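Local coordinates for protein taurine:2-oxoglutarate aminotransferase (Bifidobacterium kashiwanohense PV20-2, PDB 6JIX) that probably transfers the amino group of taurine to 2-oxoglutarate, working as a class-III transaminase with pyridoxal 5'-phosphate as its cofactor, at residues 184-187 against 188-192; 300-303 against 304-308; 425-428 against 429-433; 200-203 against 204-208. All blocks are in the same frame, centred on the assembly; numbering follows the deposited sequence.

Interaction 1: 184-187 against 188-192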
loop_
_atom_site.group_PDB
_atom_site.type_symbol
_atom_site.label_atom_id
_atom_site.label_comp_id
_atom_site.label_asym_id
_atom_site.label_seq_id
_atom_site.Cartn_x
_atom_site.Cartn_y
_atom_site.Cartn_z
ATOM N N TYR A 184 28.345 -23.834 -9.312
ATOM C CA TYR A 184 27.805 -24.900 -10.154
ATOM C C TYR A 184 27.431 -24.358 -11.535
ATOM O O TYR A 184 27.664 -23.187 -11.857
ATOM C CB TYR A 184 26.607 -25.568 -9.479
ATOM C CG TYR A 184 26.840 -25.946 -8.033
ATOM C CD1 TYR A 184 27.498 -27.125 -7.689
ATOM C CD2 TYR A 184 26.400 -25.126 -7.016
ATOM C CE1 TYR A 184 27.709 -27.468 -6.358
ATOM C CE2 TYR A 184 26.599 -25.455 -5.701
ATOM C CZ TYR A 184 27.251 -26.624 -5.374
ATOM O OH TYR A 184 27.432 -26.923 -4.049
ATOM N N THR A 185 26.834 -25.230 -12.351
ATOM C CA THR A 185 26.578 -24.957 -13.768
ATOM C C THR A 185 25.186 -25.445 -14.151
ATOM O O THR A 185 24.931 -26.654 -14.131
ATOM C CB THR A 185 27.646 -25.621 -14.643
ATOM O OG1 THR A 185 28.944 -25.234 -14.169
ATOM C CG2 THR A 185 27.489 -25.192 -16.091
ATOM N N ARG A 186 24.306 -24.509 -14.541
ATOM C CA ARG A 186 22.888 -24.813 -14.759
ATOM C C ARG A 186 22.667 -25.984 -15.711
ATOM O O ARG A 186 21.635 -26.661 -15.642
ATOM C CB ARG A 186 22.146 -23.564 -15.267
ATOM C CG ARG A 186 20.690 -23.431 -14.774
ATOM C CD ARG A 186 20.167 -21.980 -14.842
ATOM N NE ARG A 186 21.110 -21.019 -14.253
ATOM C CZ ARG A 186 20.999 -20.506 -13.024
ATOM N NH1 ARG A 186 19.976 -20.859 -12.255
ATOM N NH2 ARG A 186 21.911 -19.648 -12.547
ATOM N N GLY A 187 23.583 -26.245 -16.616
ATOM C CA GLY A 187 23.286 -27.398 -17.435
ATOM C C GLY A 187 23.409 -28.707 -16.668
ATOM O O GLY A 187 22.421 -29.405 -16.432
ATOM N N VAL A 188 24.618 -29.014 -16.213
ATOM C CA VAL A 188 24.981 -30.332 -15.700
ATOM C C VAL A 188 24.763 -30.558 -14.198
ATOM O O VAL A 188 25.086 -31.639 -13.695
ATOM C CB VAL A 188 26.446 -30.609 -16.099
ATOM C CG1 VAL A 188 26.522 -30.913 -17.595
ATOM C CG2 VAL A 188 27.334 -29.384 -15.788
ATOM N N ASP A 189 24.380 -29.530 -13.419
ATOM C CA ASP A 189 24.503 -29.685 -11.961
ATOM C C ASP A 189 23.203 -29.655 -11.156
ATOM O O ASP A 189 23.247 -29.853 -9.934
ATOM C CB ASP A 189 25.443 -28.603 -11.413
ATOM C CG ASP A 189 26.878 -29.021 -11.494
ATOM O OD1 ASP A 189 27.124 -30.254 -11.447
ATOM O OD2 ASP A 189 27.746 -28.134 -11.650
ATOM N N ASP A 190 22.047 -29.566 -11.805
ATOM C CA ASP A 190 20.822 -29.256 -11.083
ATOM C C ASP A 190 20.448 -30.330 -10.072
ATOM O O ASP A 190 20.014 -30.001 -8.965
ATOM C CB ASP A 190 19.666 -29.041 -12.061
ATOM C CG ASP A 190 19.912 -27.891 -12.991
ATOM O OD1 ASP A 190 21.086 -27.453 -13.090
ATOM O OD2 ASP A 190 18.941 -27.427 -13.617
ATOM N N ALA A 191 20.618 -31.610 -10.405
ATOM C CA ALA A 191 20.108 -32.647 -9.517
ATOM C C ALA A 191 20.840 -32.670 -8.178
ATOM O O ALA A 191 20.216 -32.954 -7.142
ATOM C CB ALA A 191 20.222 -34.001 -10.205
ATOM N N THR A 192 22.139 -32.333 -8.181
ATOM C CA THR A 192 22.936 -32.271 -6.954
ATOM C C THR A 192 22.567 -31.051 -6.125
ATOM O O THR A 192 22.374 -31.137 -4.901
ATOM C CB THR A 192 24.429 -32.210 -7.293
ATOM O OG1 THR A 192 24.785 -33.290 -8.154
ATOM C CG2 THR A 192 25.242 -32.285 -6.042
#
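T185 and D189 hold each other by two hydrogen bonds, both weak because bent. The amide of T185 gives to OD2 of D189 at 3.1 Å, and the amide of D189 returns to T185 O at 3.0 Å, closing a turn one residue before helix 190-208. Aspartate suits the place because its short stem carries a carboxylate oxygen back to that amide; an alanine here would probably leave the T185 N-H without this acceptor and the turn held from one side only.

The van der Waals contacts are thin. OD2 of D189 also rests 3.5 Å from Y184 CB, near the plane of the tyrosine ring and at its edge, with carboxylate and ring turned 84° apart. In V188, with CG1 anti to the carbonyl carbon (chi1 -73°), CG2 falls between N and that carbon and comes 3.9 Å from T185 CB.

The charged side chains also have partners beyond the turn: R186 forms a salt bridge with E363, and OD2 of D190 accepts from the amide of E232. Y184 O takes a bond from R382. This is a surface turn feeding a helix, joining helix 179-182 to helix 190-208 in the large domain of a fold type I enzyme.

Interaction 2: 300-303 against 304-308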
loop_
_atom_site.group_PDB
_atom_site.type_symbol
_atom_site.label_atom_id
_atom_site.label_comp_id
_atom_site.label_asym_id
_atom_site.label_seq_id
_atom_site.Cartn_x
_atom_site.Cartn_y
_atom_site.Cartn_z
ATOM N N SER A 300 -10.136 -20.143 1.182
ATOM C CA SER A 300 -11.416 -19.443 1.099
ATOM C C SER A 300 -12.420 -20.038 2.083
ATOM O O SER A 300 -13.152 -19.306 2.764
ATOM C CB SER A 300 -11.945 -19.484 -0.336
ATOM O OG SER A 300 -13.291 -19.038 -0.420
ATOM N N ASP A 301 -12.450 -21.371 2.182
ATOM C CA ASP A 301 -13.336 -22.040 3.132
ATOM C C ASP A 301 -13.039 -21.606 4.555
ATOM O O ASP A 301 -13.962 -21.345 5.332
ATOM C CB ASP A 301 -13.188 -23.562 3.029
ATOM C CG ASP A 301 -13.936 -24.158 1.838
ATOM O OD1 ASP A 301 -14.717 -23.430 1.174
ATOM O OD2 ASP A 301 -13.731 -25.364 1.573
ATOM N N TYR A 302 -11.759 -21.539 4.926
ATOM C CA TYR A 302 -11.430 -21.136 6.289
ATOM C C TYR A 302 -12.077 -19.799 6.623
ATOM O O TYR A 302 -12.666 -19.626 7.696
ATOM C CB TYR A 302 -9.910 -21.051 6.500
ATOM C CG TYR A 302 -9.578 -20.685 7.935
ATOM C CD1 TYR A 302 -9.494 -19.354 8.340
ATOM C CD2 TYR A 302 -9.411 -21.666 8.895
ATOM C CE1 TYR A 302 -9.227 -19.017 9.662
ATOM C CE2 TYR A 302 -9.144 -21.343 10.218
ATOM C CZ TYR A 302 -9.050 -20.023 10.602
ATOM O OH TYR A 302 -8.790 -19.715 11.927
ATOM N N PHE A 303 -11.984 -18.840 5.709
ATOM C CA PHE A 303 -12.511 -17.503 5.945
ATOM C C PHE A 303 -13.993 -17.382 5.592
ATOM O O PHE A 303 -14.549 -16.280 5.642
ATOM C CB PHE A 303 -11.643 -16.476 5.203
ATOM C CG PHE A 303 -10.273 -16.331 5.807
ATOM C CD1 PHE A 303 -10.115 -15.795 7.090
ATOM C CD2 PHE A 303 -9.149 -16.781 5.136
ATOM C CE1 PHE A 303 -8.857 -15.681 7.676
ATOM C CE2 PHE A 303 -7.885 -16.679 5.715
ATOM C CZ PHE A 303 -7.741 -16.132 6.990
ATOM N N THR A 304 -14.641 -18.485 5.225
ATOM C CA THR A 304 -16.094 -18.510 5.291
ATOM C C THR A 304 -16.567 -18.766 6.722
ATOM O O THR A 304 -17.536 -18.147 7.166
ATOM C CB THR A 304 -16.653 -19.566 4.329
ATOM O OG1 THR A 304 -16.132 -19.351 3.011
ATOM C CG2 THR A 304 -18.152 -19.482 4.265
ATOM N N ASP A 305 -15.860 -19.626 7.475
ATOM C CA ASP A 305 -16.180 -19.906 8.878
ATOM C C ASP A 305 -15.564 -18.915 9.854
ATOM O O ASP A 305 -16.032 -18.832 10.995
ATOM C CB ASP A 305 -15.694 -21.295 9.325
ATOM C CG ASP A 305 -16.112 -22.410 8.399
ATOM O OD1 ASP A 305 -17.333 -22.603 8.207
ATOM O OD2 ASP A 305 -15.209 -23.119 7.893
ATOM N N HIS A 306 -14.473 -18.248 9.485
ATOM C CA HIS A 306 -13.782 -17.328 10.379
ATOM C C HIS A 306 -13.670 -15.950 9.746
ATOM O O HIS A 306 -13.599 -15.808 8.522
ATOM C CB HIS A 306 -12.395 -17.843 10.753
ATOM C CG HIS A 306 -12.414 -19.197 11.379
ATOM N ND1 HIS A 306 -12.604 -20.349 10.646
ATOM C CD2 HIS A 306 -12.286 -19.586 12.672
ATOM C CE1 HIS A 306 -12.580 -21.391 11.460
ATOM N NE2 HIS A 306 -12.387 -20.954 12.693
ATOM N N VAL A 307 -13.677 -14.931 10.597
ATOM C CA VAL A 307 -13.562 -13.561 10.119
ATOM C C VAL A 307 -12.175 -13.353 9.533
ATOM O O VAL A 307 -11.161 -13.684 10.163
ATOM C CB VAL A 307 -13.850 -12.572 11.258
ATOM C CG1 VAL A 307 -13.468 -11.172 10.851
ATOM C CG2 VAL A 307 -15.310 -12.632 11.638
ATOM N N LEU A 308 -12.122 -12.827 8.314
ATOM C CA LEU A 308 -10.853 -12.418 7.714
ATOM C C LEU A 308 -10.402 -11.123 8.378
ATOM O O LEU A 308 -10.851 -10.035 8.009
ATOM C CB LEU A 308 -11.009 -12.233 6.207
ATOM C CG LEU A 308 -9.762 -11.692 5.515
ATOM C CD1 LEU A 308 -8.662 -12.718 5.618
ATOM C CD2 LEU A 308 -10.049 -11.365 4.069
#
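The imidazole of H306 lies flat over one face of the Y302 ring in an offset stack, planes 5° apart and centroids 4.0 Å apart. ND1 stands above the middle of the phenol, whereas CZ of Y302 falls toward the rim of the smaller ring. The same ND1 donates to Y302 O at 3.0 Å, with the oxygen in the imidazole plane and the bond fairly straight (154°), and H306 N reaches Y302 O at 2.9 Å. One carbonyl is thus gripped twice by one residue, which fixes the imidazole's rotation; a histidine can stack and donate at once.

Beside this pair, L308 puts CD1 over the face of the F303 ring, 3.6 Å from its centroid, a CH-pi contact. Y302 CD1 lies over the opposite face, leaving the phenyl between a methyl and an aromatic carbon.

What brings these groups together is the end of helix 297-305. T304 N bonds to D301 O at 2.9 Å, and H306 is the first residue to leave helical angles, so the chain turns and carries L308 back onto F303. A CA-H...O contact from F303 CA to H306 O, 3.3 Å, lies within the turn. Y302 holds CG anti to its own N (chi1 -178°), bringing the ring face to face with the imidazole.

F303 packs on M126, M129 and V130 of helix 116-131, and L308 on F111 of strand 107-113, while M20 and Q21 of the second subunit pack on F303 and L308 respectively.

Interaction 3: 425-428 against 429-433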
loop_
_atom_site.group_PDB
_atom_site.type_symbol
_atom_site.label_atom_id
_atom_site.label_comp_id
_atom_site.label_asym_id
_atom_site.label_seq_id
_atom_site.Cartn_x
_atom_site.Cartn_y
_atom_site.Cartn_z
ATOM N N THR A 425 8.833 -5.843 -30.025
ATOM C CA THR A 425 8.831 -6.631 -31.246
ATOM C C THR A 425 10.244 -7.100 -31.530
ATOM O O THR A 425 11.213 -6.574 -30.971
ATOM C CB THR A 425 8.307 -5.805 -32.420
ATOM O OG1 THR A 425 9.216 -4.722 -32.669
ATOM C CG2 THR A 425 6.919 -5.260 -32.089
ATOM N N ALA A 426 10.351 -8.104 -32.405
ATOM C CA ALA A 426 11.669 -8.564 -32.833
ATOM C C ALA A 426 12.520 -7.400 -33.339
ATOM O O ALA A 426 13.687 -7.257 -32.951
ATOM C CB ALA A 426 11.537 -9.649 -33.905
ATOM N N GLU A 427 11.948 -6.537 -34.193
ATOM C CA GLU A 427 12.747 -5.443 -34.741
ATOM C C GLU A 427 13.264 -4.539 -33.631
ATOM O O GLU A 427 14.428 -4.126 -33.627
ATOM C CB GLU A 427 11.940 -4.631 -35.761
ATOM C CG GLU A 427 12.834 -3.703 -36.620
ATOM C CD GLU A 427 12.311 -2.252 -36.755
ATOM O OE1 GLU A 427 13.183 -1.355 -36.733
ATOM O OE2 GLU A 427 11.078 -1.984 -36.932
ATOM N N GLN A 428 12.429 -4.263 -32.646
ATOM C CA GLN A 428 12.868 -3.409 -31.556
ATOM C C GLN A 428 14.007 -4.058 -30.777
ATOM O O GLN A 428 15.017 -3.412 -30.473
ATOM C CB GLN A 428 11.675 -3.105 -30.657
ATOM C CG GLN A 428 10.815 -1.963 -31.165
ATOM C CD GLN A 428 9.491 -1.863 -30.423
ATOM O OE1 GLN A 428 8.814 -2.877 -30.198
ATOM N NE2 GLN A 428 9.115 -0.639 -30.034
ATOM N N LEU A 429 13.857 -5.335 -30.427
ATOM C CA LEU A 429 14.963 -6.056 -29.805
ATOM C C LEU A 429 16.230 -5.906 -30.640
ATOM O O LEU A 429 17.302 -5.560 -30.122
ATOM C CB LEU A 429 14.593 -7.532 -29.629
ATOM C CG LEU A 429 13.604 -7.822 -28.490
ATOM C CD1 LEU A 429 13.205 -9.284 -28.478
ATOM C CD2 LEU A 429 14.191 -7.411 -27.157
ATOM N N GLU A 430 16.117 -6.134 -31.954
ATOM C CA GLU A 430 17.279 -6.053 -32.835
ATOM C C GLU A 430 17.891 -4.662 -32.876
ATOM O O GLU A 430 19.019 -4.513 -33.354
ATOM C CB GLU A 430 16.916 -6.516 -34.247
ATOM C CG GLU A 430 17.211 -8.004 -34.469
ATOM C CD GLU A 430 16.037 -8.750 -35.084
ATOM O OE1 GLU A 430 15.350 -8.163 -35.963
ATOM O OE2 GLU A 430 15.804 -9.919 -34.678
ATOM N N GLU A 431 17.173 -3.640 -32.415
ATOM C CA GLU A 431 17.709 -2.287 -32.370
ATOM C C GLU A 431 18.344 -1.949 -31.036
ATOM O O GLU A 431 19.236 -1.097 -30.989
ATOM C CB GLU A 431 16.614 -1.236 -32.622
ATOM C CG GLU A 431 15.586 -1.557 -33.702
ATOM C CD GLU A 431 14.625 -0.395 -33.927
ATOM O OE1 GLU A 431 14.145 0.157 -32.904
ATOM O OE2 GLU A 431 14.372 -0.037 -35.111
ATOM N N GLU A 432 17.870 -2.557 -29.948
ATOM C CA GLU A 432 18.319 -2.192 -28.607
ATOM C C GLU A 432 19.475 -3.039 -28.117
ATOM O O GLU A 432 20.408 -2.503 -27.509
ATOM C CB GLU A 432 17.168 -2.305 -27.604
ATOM C CG GLU A 432 16.049 -1.305 -27.831
ATOM C CD GLU A 432 16.537 0.133 -27.914
ATOM O OE1 GLU A 432 17.544 0.509 -27.241
ATOM O OE2 GLU A 432 15.891 0.883 -28.678
ATOM N N LEU A 433 19.421 -4.350 -28.369
ATOM C CA LEU A 433 20.438 -5.252 -27.836
ATOM C C LEU A 433 21.852 -4.863 -28.240
ATOM O O LEU A 433 22.750 -4.958 -27.389
ATOM C CB LEU A 433 20.121 -6.692 -28.258
ATOM C CG LEU A 433 18.877 -7.193 -27.524
ATOM C CD1 LEU A 433 18.571 -8.641 -27.843
ATOM C CD2 LEU A 433 19.024 -6.983 -26.006
#
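A capping box opens the C-terminal helix 426-447, and the first full helical bond, from L429 N to T425 O at 3.0 Å, starts directly from its cap residue. T425 is the N-cap: its OG1 accepts from the amide of Q428 at 3.2 Å. In return Q428 OE1 accepts from T425 N at 3.0 Å, in the plane of the amide carbonyl, and from T425 OG1 at 3.1 Å, tilted out of that plane. Threonine suits the cap because its hydroxyl can take one bond and give another. The glutamine reaches back because CG lies beside its backbone N (chi1 -83°) and the chain beyond is extended.

The amide nitrogen NE2 of Q428 goes on to Y40 OH, so both ends of the group are engaged. Replacing the glutamine with a leucine is likely to cost T425 N and OG1 their shared acceptor and Y40 OH its NE2 partner.

On the backbone, Q428 O accepts from E431 N at 2.9 Å and from E432 N at 3.0 Å. L429 packs on M343 and I346 of helix 336-357, and E432 reaches T50 by hydrogen bond. Such a reciprocal exchange is the classical N-terminal signal of an alpha-helix, here the last helix of the fold.

Interaction 4: 200-203 against 204-208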
loop_
_atom_site.group_PDB
_atom_site.type_symbol
_atom_site.label_atom_id
_atom_site.label_comp_id
_atom_site.label_asym_id
_atom_site.label_seq_id
_atom_site.Cartn_x
_atom_site.Cartn_y
_atom_site.Cartn_z
ATOM N N ARG A 200 18.944 -29.237 3.047
ATOM C CA ARG A 200 19.178 -28.115 3.953
ATOM C C ARG A 200 17.871 -27.527 4.460
ATOM O O ARG A 200 17.750 -27.186 5.645
ATOM C CB ARG A 200 19.982 -27.021 3.258
ATOM C CG ARG A 200 21.375 -27.385 2.832
ATOM C CD ARG A 200 22.087 -26.103 2.473
ATOM N NE ARG A 200 23.215 -26.324 1.586
ATOM C CZ ARG A 200 24.073 -25.373 1.232
ATOM N NH1 ARG A 200 23.932 -24.130 1.692
ATOM N NH2 ARG A 200 25.071 -25.673 0.417
ATOM N N LEU A 201 16.891 -27.352 3.566
ATOM C CA LEU A 201 15.624 -26.762 3.984
ATOM C C LEU A 201 14.844 -27.721 4.884
ATOM O O LEU A 201 14.359 -27.329 5.950
ATOM C CB LEU A 201 14.813 -26.357 2.758
ATOM C CG LEU A 201 13.382 -25.876 2.999
ATOM C CD1 LEU A 201 13.334 -24.639 3.925
ATOM C CD2 LEU A 201 12.684 -25.616 1.673
ATOM N N ASP A 202 14.734 -28.987 4.481
ATOM C CA ASP A 202 14.111 -30.001 5.332
ATOM C C ASP A 202 14.756 -30.030 6.720
ATOM O O ASP A 202 14.063 -30.043 7.749
ATOM C CB ASP A 202 14.218 -31.375 4.652
ATOM C CG ASP A 202 13.318 -32.419 5.280
ATOM O OD1 ASP A 202 12.513 -32.077 6.159
ATOM O OD2 ASP A 202 13.404 -33.599 4.895
ATOM N N GLU A 203 16.092 -30.026 6.768
ATOM C CA GLU A 203 16.770 -30.096 8.056
ATOM C C GLU A 203 16.469 -28.867 8.900
ATOM O O GLU A 203 16.260 -28.979 10.110
ATOM C CB GLU A 203 18.269 -30.259 7.858
ATOM C CG GLU A 203 18.894 -31.174 8.897
ATOM C CD GLU A 203 20.404 -31.315 8.736
ATOM O OE1 GLU A 203 21.022 -30.487 8.016
ATOM O OE2 GLU A 203 20.968 -32.259 9.334
ATOM N N GLN A 204 16.461 -27.683 8.280
ATOM C CA GLN A 204 16.146 -26.469 9.021
ATOM C C GLN A 204 14.690 -26.455 9.470
ATOM O O GLN A 204 14.392 -26.075 10.613
ATOM C CB GLN A 204 16.463 -25.238 8.184
ATOM C CG GLN A 204 16.286 -23.960 8.968
ATOM C CD GLN A 204 16.605 -22.738 8.168
ATOM O OE1 GLN A 204 16.667 -22.798 6.949
ATOM N NE2 GLN A 204 16.816 -21.617 8.844
ATOM N N LEU A 205 13.770 -26.887 8.605
ATOM C CA LEU A 205 12.384 -27.035 9.040
ATOM C C LEU A 205 12.298 -27.950 10.255
ATOM O O LEU A 205 11.622 -27.636 11.240
ATOM C CB LEU A 205 11.517 -27.569 7.903
ATOM C CG LEU A 205 11.193 -26.612 6.756
ATOM C CD1 LEU A 205 10.611 -27.389 5.582
ATOM C CD2 LEU A 205 10.236 -25.516 7.238
ATOM N N GLN A 206 13.000 -29.085 10.215
ATOM C CA GLN A 206 12.964 -30.001 11.354
ATOM C C GLN A 206 13.496 -29.341 12.616
ATOM O O GLN A 206 12.948 -29.544 13.702
ATOM C CB GLN A 206 13.782 -31.259 11.058
ATOM C CG GLN A 206 12.964 -32.428 10.558
ATOM C CD GLN A 206 13.790 -33.402 9.752
ATOM O OE1 GLN A 206 14.708 -34.033 10.273
ATOM N NE2 GLN A 206 13.470 -33.532 8.475
ATOM N N TYR A 207 14.553 -28.534 12.498
ATOM C CA TYR A 207 15.142 -27.895 13.670
ATOM C C TYR A 207 14.357 -26.672 14.147
ATOM O O TYR A 207 14.625 -26.173 15.244
ATOM C CB TYR A 207 16.612 -27.531 13.386
ATOM C CG TYR A 207 17.582 -28.637 13.802
ATOM C CD1 TYR A 207 18.129 -28.680 15.092
ATOM C CD2 TYR A 207 17.924 -29.656 12.916
ATOM C CE1 TYR A 207 18.986 -29.708 15.471
ATOM C CE2 TYR A 207 18.780 -30.681 13.283
ATOM C CZ TYR A 207 19.311 -30.710 14.553
ATOM O OH TYR A 207 20.164 -31.746 14.888
ATOM N N GLU A 208 13.375 -26.197 13.378
ATOM C CA GLU A 208 12.482 -25.143 13.834
ATOM C C GLU A 208 11.126 -25.667 14.297
ATOM O O GLU A 208 10.330 -24.885 14.830
ATOM C CB GLU A 208 12.277 -24.113 12.721
ATOM C CG GLU A 208 13.509 -23.294 12.383
ATOM C CD GLU A 208 13.858 -22.327 13.476
ATOM O OE1 GLU A 208 13.111 -22.314 14.485
ATOM O OE2 GLU A 208 14.857 -21.575 13.326
#
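L201 lays its CD1 methyl against CG of L205, 4.1 Å away, while CD1 of L205 comes equally near L201 CG. The two leucines, one turn apart, lie obliquely across each other. With chi1 at 173°, the L201 branch swings away from its own N and its methyls come to L205. L205 also rests CG 3.3 Å from L201 O, whose carbonyl takes the L205 amide in a nearly straight bond of 2.8 Å.

Next round the helix, D202 and Q206 pair by polar ends. NE2 of Q206 gives a weak, bent bond of 2.9 Å to OD1 of D202, the amide turned 82° from the carboxylate. Y245 OH, at the end of helix 234-245, is hydrogen-bonded to both OD1 of D202 and NE2 of Q206, so one hydroxyl ties the pair to a neighbouring helix.

These i, i+4 pairs belong to an amphipathic helix, 190-208, lying on the seven-stranded sheet of the large domain. The leucines fill its inner face, a buried side that suits aliphatic groups: L201 and L205 both touch F137 of strand 135-139, with I216 against L201 and V213 against L205. Q204, with an extended chain, sends NE2 to the carbonyl of H173 on strand 171-174.

Toward the solvent side E203 O accepts the amide of Y207 at 3.0 Å. The same oxygen lies 3.3 Å from Y207 CD2, in the ring plane at its edge, so the tyrosine presents a C-H rather than a face to the carbonyl. The guanidinium end of R200 leads off to D196 by salt bridge and to Y197 by cation-pi.

Overall arrangement
Interactions 1 and 4 share helix 190-208, one at its entry and one near its end; their centres are 23 Å apart and their nearest atoms about 5 Å. Both lie away from the annotated sites. Interaction 2 lies 30 Å from interaction 4 between centres, at the subunit interface, where the side chain of L308 is about 8 Å from a bound glutamate and about 14 Å from a bound pyridoxal phosphate. Interaction 3 stands on the opposite side of the chain's centre from interactions 2 and 4, 49 and 46 Å away between centres. There the side chain of E432 is about 10 Å from that of T409, a glutamate-binding residue.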